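Local coordinates for protein nidogen (Mus musculus, PDB 1NPE) that is a basement-membrane glycoprotein whose six-bladed propeller domain probably binds laminin, helping to tie the laminin network to other matrix components, at residues D164-P169 with W183-T188; H189-L194 with E206-P211. All coordinates share one frame; numbering follows the deposited sequence.

Overall arrangement
Contacts 1 and 2 lie in the same part of a six-bladed YWTD beta-propeller, their centres about 7 Å apart and each about 15 Å from the centre of the chain. Both reach the four-stranded blade of strands 169-175, 180-185, 190-195 and 201-206. Contact 1 comes first along the chain and sets the loop entering this blade against the end of strand 180-185; contact 2 follows and sets the start of strand 190-195 against the loop leaving for strand 211-217 of the next blade. Neighbouring strands 180-185 and 190-195 join the two through backbone bonds, so one hairpin anchors both blade-to-blade connections.

Contact 1: D164-P169 with W183-T188; sequences DNLGLP and WVDAGT
The carboxylate of Asp-185 holds the bend of 164-169 by two adjacent backbone amides. Its OD2 accepts from Gly-167 N at 2.8 Å through the syn lone pair, in a nearly straight bond (173°), while OD1 takes Leu-168 N at 2.6 Å from above the carboxylate plane. OD1 also reaches back into its own segment, to Gly-187 N at 2.7 Å, met almost along the C-O bond, and to Thr-188 N at 3.0 Å, steeply above the plane. These last two make an Asx turn and Asx motif that fold 185-188 round the acid. Four N-H groups thus fix the carboxylate's rotation and probably stabilise its negative charge. Asp-185 CG stands anti to the backbone N (chi1 -163°), which swings the carboxylate over to the amides of Gly-167 and Leu-168; the side chain runs beside Pro-169, pointing the same way.

Glycine suits positions 167 and 187 because the backbones pass with CA atoms only 4.1 Å apart, and a CB on either would collide with the facing backbone. Next to them Ala-186 N bonds to Leu-168 O at 2.9 Å, and the two CB atoms lie in apolar contact. Proline is tolerated at 169 since it forms a non-hydrogen-bonded antiparallel pair with Asp-185, where no N-H is needed across the pair.

Farther along, Leu-166 sends CD2 obliquely to the indole of Trp-183, 3.3 Å from NE1, the two side chains crossing at about a right angle; the branched leucine and the broad indole suit this mostly apolar layer. Residues 182-185, Cys-Trp-Val-Asp, are consistent with a variant of the YWTD signature. Ile-148 of strand 147-152, in the preceding blade, packs on Leu-166, Pro-169 and Trp-183, while Val-184 turns to Pro-211 and Val-214 of strand 211-217 in the following one.

Contact 2: H189-L194 with E206-P211; sequences HRAECL and EGLQYP. With CD (cadmium ion), chain D.
His-189 ND1 is shared between two successive carbonyls of the facing loop: it donates to Gln-209 O at 2.9 Å and more weakly to Leu-208 O at 3.3 Å, both at the ring edge. With its proton on ND1, the imidazole offers NE2 to a cadmium ion 2.1 Å away, which also carries two waters; the carbonyls thereby help orient the metal-binding ring. The backbone returns the grip, Leu-208 N bonding to His-189 O at 3.0 Å. His-189 and Arg-190 together face Asp-185 in a G1 beta bulge, His-189 taking left-handed helical backbone angles.

Arg-190 NH1 forms a salt bridge with Glu-206 OE1 at 2.9 Å, the oxygen lying near the guanidinium plane while the carboxylate is turned 81° to it. Arg-190 CG sits between the backbone N and the carbonyl carbon (chi1 55°), and further bends bring NH1 to Glu-206. Glu-192 OE2 joins at long range on the NE side. Putting a methionine at Arg-190 would probably leave Glu-206 without its opposite charge and free its carboxylate to turn. Leucine suits 208 because its two methyls reach the strand, CD2 resting 3.7 Å from Ala-191 CB and CD1 near Arg-190 CA.

Strand 190-195 runs between strands 180-185 and 201-206, with a Cys-193 to Cys-182 disulfide, while Leu-208 also packs on Tyr-223 of strand 220-225 in the next blade.

Contact 1: D164-P169 with W183-T188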
loop_
_atom_site.group_PDB
_atom_site.type_symbol
_atom_site.label_atom_id
_atom_site.label_comp_id
_atom_site.label_asym_id
_atom_site.label_seq_id
_atom_site.Cartn_x
_atom_site.Cartn_y
_atom_site.Cartn_z
ATOM N N ASP A 164 -5.409 19.436 4.615
ATOM C CA ASP A 164 -6.725 19.503 5.235
ATOM C C ASP A 164 -7.747 18.700 4.460
ATOM O O ASP A 164 -7.604 18.480 3.257
ATOM C CB ASP A 164 -7.202 20.955 5.310
ATOM C CG ASP A 164 -6.360 21.803 6.239
ATOM O OD1 ASP A 164 -5.500 21.250 6.966
ATOM O OD2 ASP A 164 -6.576 23.033 6.253
ATOM N N ASN A 165 -8.798 18.295 5.160
ATOM C CA ASN A 165 -9.884 17.525 4.573
ATOM C C ASN A 165 -9.431 16.320 3.758
ATOM O O ASN A 165 -9.902 16.095 2.644
ATOM C CB ASN A 165 -10.791 18.436 3.740
ATOM C CG ASN A 165 -11.465 19.504 4.576
ATOM O OD1 ASN A 165 -11.506 20.674 4.192
ATOM N ND2 ASN A 165 -12.000 19.107 5.730
ATOM N N LEU A 166 -8.457 15.598 4.295
ATOM C CA LEU A 166 -7.946 14.381 3.673
ATOM C C LEU A 166 -8.117 13.285 4.715
ATOM O O LEU A 166 -7.961 13.540 5.909
ATOM C CB LEU A 166 -6.457 14.510 3.318
ATOM C CG LEU A 166 -5.996 15.383 2.144
ATOM C CD1 LEU A 166 -4.466 15.336 2.036
ATOM C CD2 LEU A 166 -6.618 14.889 0.855
ATOM N N GLY A 167 -8.466 12.082 4.269
ATOM C CA GLY A 167 -8.637 10.970 5.185
ATOM C C GLY A 167 -7.655 9.864 4.858
ATOM O O GLY A 167 -6.670 9.658 5.568
ATOM N N LEU A 168 -7.928 9.142 3.779
ATOM C CA LEU A 168 -7.065 8.065 3.333
ATOM C C LEU A 168 -6.781 8.225 1.833
ATOM O O LEU A 168 -7.417 7.568 0.997
ATOM C CB LEU A 168 -7.721 6.706 3.619
ATOM C CG LEU A 168 -8.067 6.368 5.078
ATOM C CD1 LEU A 168 -8.860 5.052 5.154
ATOM C CD2 LEU A 168 -6.802 6.278 5.924
ATOM N N PRO A 169 -5.905 9.182 1.463
ATOM C CA PRO A 169 -5.592 9.369 0.039
ATOM C C PRO A 169 -4.748 8.186 -0.421
ATOM O O PRO A 169 -3.553 8.125 -0.152
ATOM C CB PRO A 169 -4.814 10.688 0.025
ATOM C CG PRO A 169 -4.165 10.735 1.372
ATOM C CD PRO A 169 -5.260 10.221 2.286
ATOM N N TRP A 183 -6.811 12.779 -6.842
ATOM C CA TRP A 183 -6.563 11.665 -5.942
ATOM C C TRP A 183 -7.898 11.082 -5.516
ATOM O O TRP A 183 -8.935 11.711 -5.709
ATOM C CB TRP A 183 -5.748 12.102 -4.717
ATOM C CG TRP A 183 -6.425 13.062 -3.794
ATOM C CD1 TRP A 183 -7.294 12.755 -2.780
ATOM C CD2 TRP A 183 -6.245 14.484 -3.751
ATOM N NE1 TRP A 183 -7.659 13.897 -2.109
ATOM C CE2 TRP A 183 -7.030 14.973 -2.682
ATOM C CE3 TRP A 183 -5.493 15.392 -4.510
ATOM C CZ2 TRP A 183 -7.084 16.330 -2.347
ATOM C CZ3 TRP A 183 -5.546 16.745 -4.177
ATOM C CH2 TRP A 183 -6.338 17.199 -3.102
ATOM N N VAL A 184 -7.878 9.845 -5.030
ATOM C CA VAL A 184 -9.087 9.183 -4.543
ATOM C C VAL A 184 -8.849 8.964 -3.053
ATOM O O VAL A 184 -7.764 8.552 -2.641
ATOM C CB VAL A 184 -9.378 7.856 -5.286
ATOM C CG1 VAL A 184 -9.726 8.147 -6.739
ATOM C CG2 VAL A 184 -8.186 6.904 -5.200
ATOM N N ASP A 185 -9.859 9.269 -2.250
ATOM C CA ASP A 185 -9.729 9.191 -0.802
ATOM C C ASP A 185 -10.745 8.241 -0.189
ATOM O O ASP A 185 -11.943 8.487 -0.247
ATOM C CB ASP A 185 -9.894 10.608 -0.237
ATOM C CG ASP A 185 -9.391 10.747 1.191
ATOM O OD1 ASP A 185 -9.746 9.912 2.042
ATOM O OD2 ASP A 185 -8.657 11.717 1.469
ATOM N N ALA A 186 -10.255 7.170 0.431
ATOM C CA ALA A 186 -11.134 6.178 1.047
ATOM C C ALA A 186 -11.592 6.573 2.448
ATOM O O ALA A 186 -12.294 5.810 3.115
ATOM C CB ALA A 186 -10.461 4.815 1.068
ATOM N N GLY A 187 -11.183 7.764 2.885
ATOM C CA GLY A 187 -11.557 8.272 4.195
ATOM C C GLY A 187 -12.664 9.308 4.077
ATOM O O GLY A 187 -13.624 9.298 4.853
ATOM N N THR A 188 -12.506 10.222 3.118
ATOM C CA THR A 188 -13.496 11.261 2.854
ATOM C C THR A 188 -14.496 10.761 1.801
ATOM O O THR A 188 -15.450 11.459 1.456
ATOM C CB THR A 188 -12.836 12.554 2.318
ATOM O OG1 THR A 188 -12.129 12.268 1.104
ATOM C CG2 THR A 188 -11.870 13.136 3.347
#

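Contact 2: H189-L194 with E206-P211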
loop_
_atom_site.group_PDB
_atom_site.type_symbol
_atom_site.label_atom_id
_atom_site.label_comp_id
_atom_site.label_asym_id
_atom_site.label_seq_id
_atom_site.Cartn_x
_atom_site.Cartn_y
_atom_site.Cartn_z
ATOM N N HIS A 189 -14.241 9.560 1.277
ATOM C CA HIS A 189 -15.085 8.921 0.264
ATOM C C HIS A 189 -15.284 9.749 -0.999
ATOM O O HIS A 189 -16.397 9.866 -1.515
ATOM C CB HIS A 189 -16.433 8.507 0.869
ATOM C CG HIS A 189 -16.297 7.538 2.000
ATOM N ND1 HIS A 189 -15.896 6.231 1.812
ATOM C CD2 HIS A 189 -16.436 7.703 3.335
ATOM C CE1 HIS A 189 -15.790 5.634 2.985
ATOM N NE2 HIS A 189 -16.113 6.505 3.925
ATOM N N ARG A 190 -14.193 10.323 -1.499
ATOM C CA ARG A 190 -14.281 11.119 -2.704
ATOM C C ARG A 190 -13.020 11.216 -3.550
ATOM O O ARG A 190 -11.980 10.645 -3.217
ATOM C CB ARG A 190 -14.858 12.510 -2.384
ATOM C CG ARG A 190 -14.157 13.339 -1.324
ATOM C CD ARG A 190 -15.193 14.219 -0.607
ATOM N NE ARG A 190 -14.700 15.552 -0.261
ATOM C CZ ARG A 190 -15.479 16.558 0.144
ATOM N NH1 ARG A 190 -16.793 16.384 0.264
ATOM N NH2 ARG A 190 -14.955 17.757 0.382
ATOM N N ALA A 191 -13.176 11.827 -4.720
ATOM C CA ALA A 191 -12.075 12.056 -5.639
ATOM C C ALA A 191 -11.916 13.569 -5.710
ATOM O O ALA A 191 -12.900 14.301 -5.814
ATOM C CB ALA A 191 -12.398 11.491 -7.015
ATOM N N GLU A 192 -10.686 14.049 -5.587
ATOM C CA GLU A 192 -10.451 15.480 -5.650
ATOM C C GLU A 192 -9.368 15.803 -6.659
ATOM O O GLU A 192 -8.395 15.060 -6.798
ATOM C CB GLU A 192 -10.080 16.034 -4.274
ATOM C CG GLU A 192 -11.135 15.779 -3.207
ATOM C CD GLU A 192 -10.966 16.652 -1.983
ATOM O OE1 GLU A 192 -10.945 17.888 -2.130
ATOM O OE2 GLU A 192 -10.870 16.114 -0.869
ATOM N N CYS A 193 -9.576 16.892 -7.392
ATOM C CA CYS A 193 -8.628 17.342 -8.395
ATOM C C CYS A 193 -8.227 18.758 -8.064
ATOM O O CYS A 193 -9.013 19.522 -7.493
ATOM C CB CYS A 193 -9.235 17.311 -9.796
ATOM S SG CYS A 193 -9.740 15.666 -10.378
ATOM N N LEU A 194 -7.017 19.117 -8.469
ATOM C CA LEU A 194 -6.496 20.442 -8.215
ATOM C C LEU A 194 -5.382 20.765 -9.198
ATOM O O LEU A 194 -4.812 19.864 -9.815
ATOM C CB LEU A 194 -6.013 20.498 -6.754
ATOM C CG LEU A 194 -4.613 20.791 -6.184
ATOM C CD1 LEU A 194 -4.633 20.296 -4.742
ATOM C CD2 LEU A 194 -3.467 20.119 -6.926
ATOM N N GLU A 206 -18.173 13.208 -5.131
ATOM C CA GLU A 206 -18.551 12.427 -3.957
ATOM C C GLU A 206 -19.107 11.045 -4.282
ATOM O O GLU A 206 -19.347 10.713 -5.442
ATOM C CB GLU A 206 -19.578 13.202 -3.129
ATOM C CG GLU A 206 -19.174 14.637 -2.836
ATOM C CD GLU A 206 -19.314 14.998 -1.369
ATOM O OE1 GLU A 206 -18.647 14.351 -0.526
ATOM O OE2 GLU A 206 -20.088 15.934 -1.064
ATOM N N GLY A 207 -19.283 10.239 -3.240
ATOM C CA GLY A 207 -19.843 8.909 -3.403
ATOM C C GLY A 207 -18.905 7.747 -3.666
ATOM O O GLY A 207 -19.379 6.658 -4.006
ATOM N N LEU A 208 -17.596 7.948 -3.530
ATOM C CA LEU A 208 -16.656 6.851 -3.760
ATOM C C LEU A 208 -16.587 5.960 -2.516
ATOM O O LEU A 208 -16.200 6.408 -1.438
ATOM C CB LEU A 208 -15.267 7.370 -4.162
ATOM C CG LEU A 208 -15.122 7.989 -5.564
ATOM C CD1 LEU A 208 -15.854 9.327 -5.650
ATOM C CD2 LEU A 208 -13.641 8.173 -5.898
ATOM N N GLN A 209 -16.978 4.700 -2.681
ATOM C CA GLN A 209 -17.019 3.732 -1.586
ATOM C C GLN A 209 -15.691 3.436 -0.878
ATOM O O GLN A 209 -15.540 3.738 0.303
ATOM C CB GLN A 209 -17.677 2.440 -2.072
ATOM C CG GLN A 209 -19.039 2.663 -2.721
ATOM C CD GLN A 209 -20.179 2.060 -1.919
ATOM O OE1 GLN A 209 -20.600 2.610 -0.899
ATOM N NE2 GLN A 209 -20.687 0.924 -2.379
ATOM N N TYR A 210 -14.748 2.813 -1.575
ATOM C CA TYR A 210 -13.448 2.516 -0.983
ATOM C C TYR A 210 -12.392 2.408 -2.059
ATOM O O TYR A 210 -11.894 1.322 -2.364
ATOM C CB TYR A 210 -13.469 1.232 -0.134
ATOM C CG TYR A 210 -12.410 1.264 0.953
ATOM C CD1 TYR A 210 -12.738 1.630 2.259
ATOM C CD2 TYR A 210 -11.067 1.021 0.657
ATOM C CE1 TYR A 210 -11.756 1.763 3.241
ATOM C CE2 TYR A 210 -10.079 1.152 1.631
ATOM C CZ TYR A 210 -10.430 1.527 2.915
ATOM O OH TYR A 210 -9.461 1.700 3.861
ATOM N N PRO A 211 -12.017 3.554 -2.640
ATOM C CA PRO A 211 -11.016 3.649 -3.701
ATOM C C PRO A 211 -9.633 3.266 -3.208
ATOM O O PRO A 211 -9.248 3.629 -2.097
ATOM C CB PRO A 211 -11.017 5.140 -4.049
ATOM C CG PRO A 211 -12.251 5.680 -3.467
ATOM C CD PRO A 211 -12.467 4.891 -2.227
HETATM CD CD CD D . -15.866 5.711 5.826
HETATM O O HOH W 1 -15.818 3.386 5.452
HETATM O O HOH W 2 -17.224 6.924 6.423
#